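Local coordinates for protein putative 2-dehydro-3-deoxygalactonokinase (Sinorhizobium meliloti, PDB 3T69) that probably phosphorylates 2-dehydro-3-deoxy-D-galactonate with ATP, the second step in breaking D-galactonate down to pyruvate and glyceraldehyde 3-phosphate, at residues L21-I24 / V30-E33; E33-E38 / D289-V294; D107-P112 / R303-L308. All coordinates share one frame; numbering follows the deposited sequence.

Overall arrangement
All three contacts reach the same mixed sheet of the kinase. Interaction 1 pairs two of its strands as a hairpin. Interaction 2 continues along strand 30-36 and shares E33 with it; their centres are 10 Å apart. The two touch directly: L21 N lies 3.0 Å from R34 O, a probable hydrogen bond, and W22 CZ2 packs 4.0 Å from D291 CB. Interactions 2 and 3 use opposite ends of helix 290-305, with centres 18 Å apart and nearest atoms about 7 Å apart. Interaction 3 does not touch interaction 1 either; their centres are 16 Å apart. A sulfate, probably from the crystallisation liquor, lies about 6 Å from the R109 side chain.

Interaction 1. Residues L21-I24 / V30-E33; sequences LWII and VLAE
I23 meets L31 and A32 together. Its carbonyl O accepts from L31 N at 2.9 Å in a nearly straight bond (172° at the hydrogen). Its own N gives only a weak bond to A32 O, at 3.4 Å. One residue further along the hairpin, E33 CA lies 3.4 Å from L21 O in a CA-H...O contact, and the E33 CG methylene also lies alongside that oxygen.

The I23 side chain divides its two branches between its neighbours. CG1 rests on A32 CB at 4.0 Å, and CG2 meets L31 CD2 at 4.2 Å. On the other face of the sheet, I24 folds back toward V30. Its CG1 stands beside the backbone N, and chi2 of -67° turns CD1 over V30 CA and to 4.1 Å from V30 CG2. The other V30 methyl, CG1, comes to the edge of the W22 indole, 4.2 Å from CD1 and near the ring plane.

The two strands form an antiparallel hairpin, with axes 152° apart in direction. The register skips L31 between V30 and A32, and its near-helical psi is consistent with a classic beta bulge. The hairpin belongs to the antiparallel start of the sheet in the ASKHA (actin-like) nucleotide-binding fold, where strand 19-24 sits between strands 9-14 and 30-36.

Further out, backbone bonds from W22 to A11 and from I24 to Y8 and Y9 hold strand 19-24 on its second side. V59 touches both I23 and A32, and L65 adds to the cover of I23. On the opposite face, D291, V294 and L298 of helix 290-305 pack against the W22 indole.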
loop_
_atom_site.group_PDB
_atom_site.type_symbol
_atom_site.label_atom_id
_atom_site.label_comp_id
_atom_site.label_asym_id
_atom_site.label_seq_id
_atom_site.Cartn_x
_atom_site.Cartn_y
_atom_site.Cartn_z
ATOM N N LEU B 21 1.479 19.757 -23.824
ATOM C CA LEU B 21 1.503 21.146 -24.313
ATOM C C LEU B 21 0.391 21.465 -25.335
ATOM O O LEU B 21 -0.005 20.627 -26.123
ATOM C CB LEU B 21 2.865 21.451 -24.923
ATOM C CG LEU B 21 3.083 22.864 -25.451
ATOM C CD1 LEU B 21 4.505 23.307 -25.252
ATOM C CD2 LEU B 21 2.739 22.960 -26.900
ATOM N N TRP B 22 -0.091 22.702 -25.311
ATOM C CA TRP B 22 -1.059 23.220 -26.282
ATOM C C TRP B 22 -0.641 24.644 -26.684
ATOM O O TRP B 22 -0.385 25.469 -25.822
ATOM C CB TRP B 22 -2.480 23.303 -25.679
ATOM C CG TRP B 22 -3.183 22.003 -25.241
ATOM C CD1 TRP B 22 -4.070 21.246 -25.975
ATOM C CD2 TRP B 22 -3.117 21.386 -23.948
ATOM N NE1 TRP B 22 -4.529 20.181 -25.226
ATOM C CE2 TRP B 22 -3.952 20.242 -23.983
ATOM C CE3 TRP B 22 -2.411 21.669 -22.769
ATOM C CZ2 TRP B 22 -4.095 19.390 -22.875
ATOM C CZ3 TRP B 22 -2.563 20.825 -21.674
ATOM C CH2 TRP B 22 -3.393 19.703 -21.735
ATOM N N ILE B 23 -0.603 24.935 -27.984
ATOM C CA ILE B 23 -0.316 26.274 -28.467
ATOM C C ILE B 23 -1.671 26.876 -28.768
ATOM O O ILE B 23 -2.488 26.219 -29.378
ATOM C CB ILE B 23 0.492 26.213 -29.757
ATOM C CG1 ILE B 23 1.765 25.374 -29.598
ATOM C CG2 ILE B 23 0.776 27.633 -30.297
ATOM C CD1 ILE B 23 2.920 26.103 -29.001
ATOM N N ILE B 24 -1.918 28.111 -28.347
ATOM C CA ILE B 24 -3.250 28.706 -28.480
ATOM C C ILE B 24 -3.239 30.041 -29.259
ATOM O O ILE B 24 -2.298 30.844 -29.128
ATOM C CB ILE B 24 -3.906 28.909 -27.081
ATOM C CG1 ILE B 24 -3.983 27.597 -26.309
ATOM C CG2 ILE B 24 -5.304 29.576 -27.168
ATOM C CD1 ILE B 24 -4.920 26.556 -26.892
ATOM N N VAL B 30 -6.891 25.759 -30.348
ATOM C CA VAL B 30 -5.641 25.001 -30.360
ATOM C C VAL B 30 -5.084 25.057 -31.767
ATOM O O VAL B 30 -5.817 24.848 -32.735
ATOM C CB VAL B 30 -5.881 23.504 -29.996
ATOM C CG1 VAL B 30 -4.559 22.706 -29.921
ATOM C CG2 VAL B 30 -6.728 23.361 -28.694
ATOM N N LEU B 31 -3.791 25.365 -31.861
ATOM C CA LEU B 31 -3.022 25.416 -33.116
ATOM C C LEU B 31 -2.072 24.218 -33.231
ATOM O O LEU B 31 -1.844 23.728 -34.315
ATOM C CB LEU B 31 -2.222 26.726 -33.206
ATOM C CG LEU B 31 -2.738 28.085 -33.743
ATOM C CD1 LEU B 31 -4.277 28.324 -33.758
ATOM C CD2 LEU B 31 -2.049 29.222 -33.014
ATOM N N ALA B 32 -1.501 23.766 -32.116
ATOM C CA ALA B 32 -0.677 22.548 -32.098
ATOM C C ALA B 32 -0.761 21.791 -30.740
ATOM O O ALA B 32 -1.531 22.201 -29.854
ATOM C CB ALA B 32 0.742 22.859 -32.489
ATOM N N GLU B 33 0.001 20.693 -30.592
ATOM C CA GLU B 33 -0.047 19.791 -29.396
ATOM C C GLU B 33 1.184 18.866 -29.301
ATOM O O GLU B 33 1.724 18.426 -30.310
ATOM C CB GLU B 33 -1.328 18.916 -29.373
ATOM C CG GLU B 33 -1.481 17.977 -28.124
ATOM C CD GLU B 33 -1.828 16.500 -28.458
ATOM O OE1 GLU B 33 -2.699 16.250 -29.335
ATOM O OE2 GLU B 33 -1.234 15.584 -27.834
#

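Interaction 2. Residues E33-E38 / D289-V294; sequences ERRSAE and DADEAV
The CA atoms of R35 and D291, on strand 30-36 and in the first turn of helix 290-305, stand 11.9 Å apart. The side chains span this distance from opposite directions. R35 runs extended from CG to NE (chi2 -170°), which takes its guanidinium out to D291. The D291 CB points toward the strand, and its OD2 meets the arginine.

The groups meet through one oxygen. R35 NH2 lies 2.8 Å from D291 OD2 in a salt bridge. The hydrogen bond within it is weak, with only 121° at the hydrogen. The guanidinium and carboxylate planes are 35° apart, and OD2 approaches the guanidinium obliquely. R35 also forms a long, weak ion pair with E33, whose OE2 lies 3.4 Å from R35 NE. That oxygen is well out of the guanidinium plane, so the link is one of charge alone. E33, R35 and D291 thus form a salt-bridge network at the surface.

The helix start has its own cap. D289 is the N-cap residue, and its OD1 accepts from E292 N at 3.0 Å. A293, a turn further on, touches Q131 and A135 of helix 128-139. The contact links the outer strand 30-36 to helix 290-305, which follows the last strand of the second sheet in this ASKHA kinase.

One arginine shared by two acids, without a straight bond to either, points to attraction that is mainly electrostatic. The partly positive start of the helix and the charge of R35 would both tend to keep D291 ionised.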
loop_
_atom_site.group_PDB
_atom_site.type_symbol
_atom_site.label_atom_id
_atom_site.label_comp_id
_atom_site.label_asym_id
_atom_site.label_seq_id
_atom_site.Cartn_x
_atom_site.Cartn_y
_atom_site.Cartn_z
ATOM N N GLU B 33 0.001 20.693 -30.592
ATOM C CA GLU B 33 -0.047 19.791 -29.396
ATOM C C GLU B 33 1.184 18.866 -29.301
ATOM O O GLU B 33 1.724 18.426 -30.310
ATOM C CB GLU B 33 -1.328 18.916 -29.373
ATOM C CG GLU B 33 -1.481 17.977 -28.124
ATOM C CD GLU B 33 -1.828 16.500 -28.458
ATOM O OE1 GLU B 33 -2.699 16.250 -29.335
ATOM O OE2 GLU B 33 -1.234 15.584 -27.834
ATOM N N ARG B 34 1.624 18.587 -28.076
ATOM C CA ARG B 34 2.692 17.609 -27.822
ATOM C C ARG B 34 2.399 16.820 -26.543
ATOM O O ARG B 34 1.905 17.374 -25.548
ATOM C CB ARG B 34 4.072 18.279 -27.728
ATOM C CG ARG B 34 4.555 18.928 -29.008
ATOM C CD ARG B 34 5.248 17.941 -29.907
ATOM N NE ARG B 34 6.641 17.778 -29.519
ATOM C CZ ARG B 34 7.520 17.001 -30.141
ATOM N NH1 ARG B 34 7.164 16.311 -31.201
ATOM N NH2 ARG B 34 8.770 16.923 -29.707
ATOM N N ARG B 35 2.678 15.521 -26.608
ATOM C CA ARG B 35 2.557 14.619 -25.480
ATOM C C ARG B 35 3.850 13.819 -25.328
ATOM O O ARG B 35 4.547 13.532 -26.300
ATOM C CB ARG B 35 1.372 13.667 -25.669
ATOM C CG ARG B 35 0.035 14.257 -25.288
ATOM C CD ARG B 35 -1.109 13.228 -25.254
ATOM N NE ARG B 35 -2.432 13.866 -25.218
ATOM C CZ ARG B 35 -2.828 14.780 -24.318
ATOM N NH1 ARG B 35 -1.998 15.210 -23.366
ATOM N NH2 ARG B 35 -4.053 15.297 -24.374
ATOM N N SER B 36 4.168 13.459 -24.097
ATOM C CA SER B 36 5.235 12.516 -23.846
ATOM C C SER B 36 5.149 12.095 -22.384
ATOM O O SER B 36 4.206 12.477 -21.676
ATOM C CB SER B 36 6.581 13.150 -24.169
ATOM O OG SER B 36 6.742 14.339 -23.425
ATOM N N ALA B 37 6.125 11.308 -21.942
ATOM C CA ALA B 37 6.143 10.776 -20.587
ATOM C C ALA B 37 7.283 11.377 -19.761
ATOM O O ALA B 37 7.642 10.859 -18.715
ATOM C CB ALA B 37 6.243 9.258 -20.622
ATOM N N GLU B 38 7.866 12.474 -20.229
ATOM C CA GLU B 38 8.850 13.192 -19.395
ATOM C C GLU B 38 8.124 14.139 -18.427
ATOM O O GLU B 38 7.743 15.263 -18.797
ATOM C CB GLU B 38 9.889 13.920 -20.243
ATOM C CG GLU B 38 9.289 14.579 -21.456
ATOM C CD GLU B 38 10.168 14.480 -22.687
ATOM O OE1 GLU B 38 9.603 14.663 -23.780
ATOM O OE2 GLU B 38 11.404 14.230 -22.568
ATOM N N ASP B 289 -14.373 16.156 -18.994
ATOM C CA ASP B 289 -13.144 15.632 -19.562
ATOM C C ASP B 289 -11.994 16.298 -18.831
ATOM O O ASP B 289 -12.086 17.479 -18.472
ATOM C CB ASP B 289 -13.057 15.837 -21.078
ATOM C CG ASP B 289 -11.759 15.270 -21.679
ATOM O OD1 ASP B 289 -10.917 16.078 -22.152
ATOM O OD2 ASP B 289 -11.559 14.028 -21.686
ATOM N N ALA B 290 -10.921 15.536 -18.613
ATOM C CA ALA B 290 -9.810 15.987 -17.776
ATOM C C ALA B 290 -9.001 17.050 -18.473
ATOM O O ALA B 290 -8.772 18.135 -17.905
ATOM C CB ALA B 290 -8.909 14.827 -17.370
ATOM N N ASP B 291 -8.565 16.737 -19.691
ATOM C CA ASP B 291 -7.794 17.702 -20.481
ATOM C C ASP B 291 -8.641 18.929 -20.956
ATOM O O ASP B 291 -8.156 20.055 -21.037
ATOM C CB ASP B 291 -6.987 16.987 -21.581
ATOM C CG ASP B 291 -5.812 16.083 -20.998
ATOM O OD1 ASP B 291 -5.586 16.068 -19.759
ATOM O OD2 ASP B 291 -5.089 15.409 -21.787
ATOM N N GLU B 292 -9.923 18.750 -21.201
ATOM C CA GLU B 292 -10.706 19.941 -21.492
ATOM C C GLU B 292 -10.675 20.925 -20.292
ATOM O O GLU B 292 -10.526 22.120 -20.472
ATOM C CB GLU B 292 -12.158 19.596 -21.957
ATOM N N ALA B 293 -10.759 20.417 -19.070
ATOM C CA ALA B 293 -10.653 21.256 -17.869
ATOM C C ALA B 293 -9.278 21.897 -17.616
ATOM O O ALA B 293 -9.245 23.022 -17.084
ATOM C CB ALA B 293 -11.129 20.515 -16.641
ATOM N N VAL B 294 -8.171 21.213 -17.962
ATOM C CA VAL B 294 -6.865 21.858 -17.810
ATOM C C VAL B 294 -6.640 22.931 -18.832
ATOM O O VAL B 294 -6.211 24.033 -18.447
ATOM C CB VAL B 294 -5.595 20.991 -17.945
ATOM C CG1 VAL B 294 -4.894 20.861 -16.627
ATOM C CG2 VAL B 294 -5.823 19.713 -18.667
#

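Interaction 3. Residues D107-P112 / R303-L308; sequences DIRILP and RAIWPL
D107 and W306 are joined by a hydrogen bond. W306 NE1 gives its N-H to D107 OD2 at 3.1 Å, with 159° at the hydrogen. The oxygen lies in the indole plane, but the donor stands above the carboxylate plane. The two planes are nearly perpendicular, 88° apart. D107 OD1 also lies at the indole edge.

The same carboxylate is held by a two-bond salt bridge. R109 grips it side-on, with NE 2.7 Å from D107 OD1 and NH2 2.9 Å from D107 OD2. Both oxygens use their syn lone pairs, and OD2 accepts from both R109 NH2 and W306 NE1. The R109 chain bends at chi2 (-107°), which brings the guanidinium back alongside the D107 carboxylate. A leucine in place of D107 would probably leave the W306 N-H without its acceptor and the R109 guanidinium freer to turn.

The W306-D107 bond joins the residue just before strand 108-116, a parallel neighbour of strand 67-71 in the ASKHA fold, to the residue just after the C-terminal helix 290-305.

The rest is van der Waals packing. R109 CG lies 4.0 Å from W306 CZ2. I305 CG1 sits over the centre of the indole, 3.6 Å above its plane. It also lies over one face of the R109 guanidinium, 4.2 Å from NH1. W306 O is bonded to Y8 OH, and P66 touches the indole.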
loop_
_atom_site.group_PDB
_atom_site.type_symbol
_atom_site.label_atom_id
_atom_site.label_comp_id
_atom_site.label_asym_id
_atom_site.label_seq_id
_atom_site.Cartn_x
_atom_site.Cartn_y
_atom_site.Cartn_z
ATOM N N ASP B 107 8.177 35.146 -21.261
ATOM C CA ASP B 107 7.535 35.325 -19.995
ATOM C C ASP B 107 6.929 33.988 -19.603
ATOM O O ASP B 107 5.864 33.603 -20.080
ATOM C CB ASP B 107 6.484 36.421 -20.084
ATOM C CG ASP B 107 5.757 36.644 -18.765
ATOM O OD1 ASP B 107 5.678 35.735 -17.912
ATOM O OD2 ASP B 107 5.205 37.726 -18.569
ATOM N N ILE B 108 7.638 33.276 -18.740
ATOM C CA ILE B 108 7.287 31.921 -18.299
ATOM C C ILE B 108 6.818 32.014 -16.856
ATOM O O ILE B 108 7.577 32.432 -15.975
ATOM C CB ILE B 108 8.530 30.966 -18.368
ATOM C CG1 ILE B 108 9.199 31.024 -19.728
ATOM C CG2 ILE B 108 8.150 29.527 -18.055
ATOM C CD1 ILE B 108 10.188 29.890 -19.983
ATOM N N ARG B 109 5.570 31.615 -16.614
ATOM C CA ARG B 109 5.034 31.502 -15.261
ATOM C C ARG B 109 4.544 30.094 -14.953
ATOM O O ARG B 109 4.006 29.405 -15.837
ATOM C CB ARG B 109 3.851 32.442 -15.087
ATOM C CG ARG B 109 3.977 33.735 -15.838
ATOM C CD ARG B 109 4.248 34.860 -14.889
ATOM N NE ARG B 109 4.457 36.138 -15.558
ATOM C CZ ARG B 109 3.708 37.210 -15.352
ATOM N NH1 ARG B 109 2.687 37.168 -14.512
ATOM N NH2 ARG B 109 3.981 38.326 -15.988
ATOM N N ILE B 110 4.663 29.706 -13.684
ATOM C CA ILE B 110 4.055 28.496 -13.123
ATOM C C ILE B 110 3.023 28.847 -12.054
ATOM O O ILE B 110 3.318 29.627 -11.150
ATOM C CB ILE B 110 5.057 27.613 -12.394
ATOM C CG1 ILE B 110 6.303 27.414 -13.227
ATOM C CG2 ILE B 110 4.401 26.284 -12.033
ATOM C CD1 ILE B 110 7.030 26.108 -12.925
ATOM N N LEU B 111 1.849 28.219 -12.145
ATOM C CA LEU B 111 0.758 28.352 -11.164
ATOM C C LEU B 111 0.980 27.662 -9.790
ATOM O O LEU B 111 1.447 26.543 -9.679
ATOM C CB LEU B 111 -0.571 27.864 -11.791
ATOM C CG LEU B 111 -0.897 28.460 -13.188
ATOM C CD1 LEU B 111 -2.132 27.856 -13.868
ATOM C CD2 LEU B 111 -1.062 29.965 -13.102
ATOM N N PRO B 112 0.572 28.329 -8.723
ATOM C CA PRO B 112 0.685 27.673 -7.442
ATOM C C PRO B 112 -0.263 26.459 -7.344
ATOM O O PRO B 112 -1.133 26.277 -8.215
ATOM C CB PRO B 112 0.228 28.775 -6.498
ATOM C CG PRO B 112 -0.741 29.563 -7.356
ATOM C CD PRO B 112 0.032 29.686 -8.573
ATOM N N ARG B 303 -5.480 34.434 -20.165
ATOM C CA ARG B 303 -6.258 35.601 -20.590
ATOM C C ARG B 303 -6.044 36.688 -19.541
ATOM O O ARG B 303 -6.113 37.887 -19.864
ATOM C CB ARG B 303 -7.788 35.319 -20.738
ATOM C CG ARG B 303 -8.328 34.435 -21.928
ATOM C CD ARG B 303 -9.937 34.399 -21.937
ATOM N NE ARG B 303 -10.519 33.614 -23.069
ATOM C CZ ARG B 303 -11.814 33.604 -23.491
ATOM N NH1 ARG B 303 -12.760 34.355 -22.904
ATOM N NH2 ARG B 303 -12.179 32.826 -24.521
ATOM N N ALA B 304 -5.822 36.270 -18.282
ATOM C CA ALA B 304 -5.794 37.213 -17.139
ATOM C C ALA B 304 -4.472 37.963 -16.964
ATOM O O ALA B 304 -4.452 39.081 -16.457
ATOM C CB ALA B 304 -6.233 36.545 -15.820
ATOM N N ILE B 305 -3.363 37.380 -17.385
ATOM C CA ILE B 305 -2.147 38.113 -17.168
ATOM C C ILE B 305 -1.629 38.726 -18.449
ATOM O O ILE B 305 -0.871 39.700 -18.416
ATOM C CB ILE B 305 -1.093 37.331 -16.336
ATOM C CG1 ILE B 305 -0.426 36.208 -17.137
ATOM C CG2 ILE B 305 -1.755 36.799 -15.053
ATOM C CD1 ILE B 305 -0.311 34.900 -16.302
ATOM N N TRP B 306 -2.068 38.167 -19.571
ATOM C CA TRP B 306 -1.734 38.735 -20.883
ATOM C C TRP B 306 -3.012 39.006 -21.640
ATOM O O TRP B 306 -3.228 38.415 -22.687
ATOM C CB TRP B 306 -0.831 37.814 -21.688
ATOM C CG TRP B 306 0.394 37.364 -20.930
ATOM C CD1 TRP B 306 1.400 38.161 -20.404
ATOM C CD2 TRP B 306 0.752 36.010 -20.593
ATOM N NE1 TRP B 306 2.354 37.375 -19.785
ATOM C CE2 TRP B 306 1.983 36.059 -19.887
ATOM C CE3 TRP B 306 0.154 34.765 -20.821
ATOM C CZ2 TRP B 306 2.625 34.905 -19.409
ATOM C CZ3 TRP B 306 0.795 33.618 -20.345
ATOM C CH2 TRP B 306 2.019 33.699 -19.653
ATOM N N PRO B 307 -3.870 39.899 -21.109
ATOM C CA PRO B 307 -5.141 40.156 -21.786
ATOM C C PRO B 307 -4.826 40.713 -23.155
ATOM O O PRO B 307 -3.828 41.382 -23.326
ATOM C CB PRO B 307 -5.831 41.223 -20.906
ATOM C CG PRO B 307 -5.017 41.259 -19.586
ATOM C CD PRO B 307 -3.608 40.901 -20.059
ATOM N N LEU B 308 -5.633 40.384 -24.141
ATOM C CA LEU B 308 -5.329 40.820 -25.487
ATOM C C LEU B 308 -5.974 42.191 -25.796
ATOM O O LEU B 308 -6.924 42.598 -25.125
ATOM C CB LEU B 308 -5.614 39.701 -26.516
ATOM C CG LEU B 308 -6.782 38.701 -26.375
ATOM C CD1 LEU B 308 -6.527 37.553 -27.332
ATOM C CD2 LEU B 308 -7.101 38.153 -24.909
#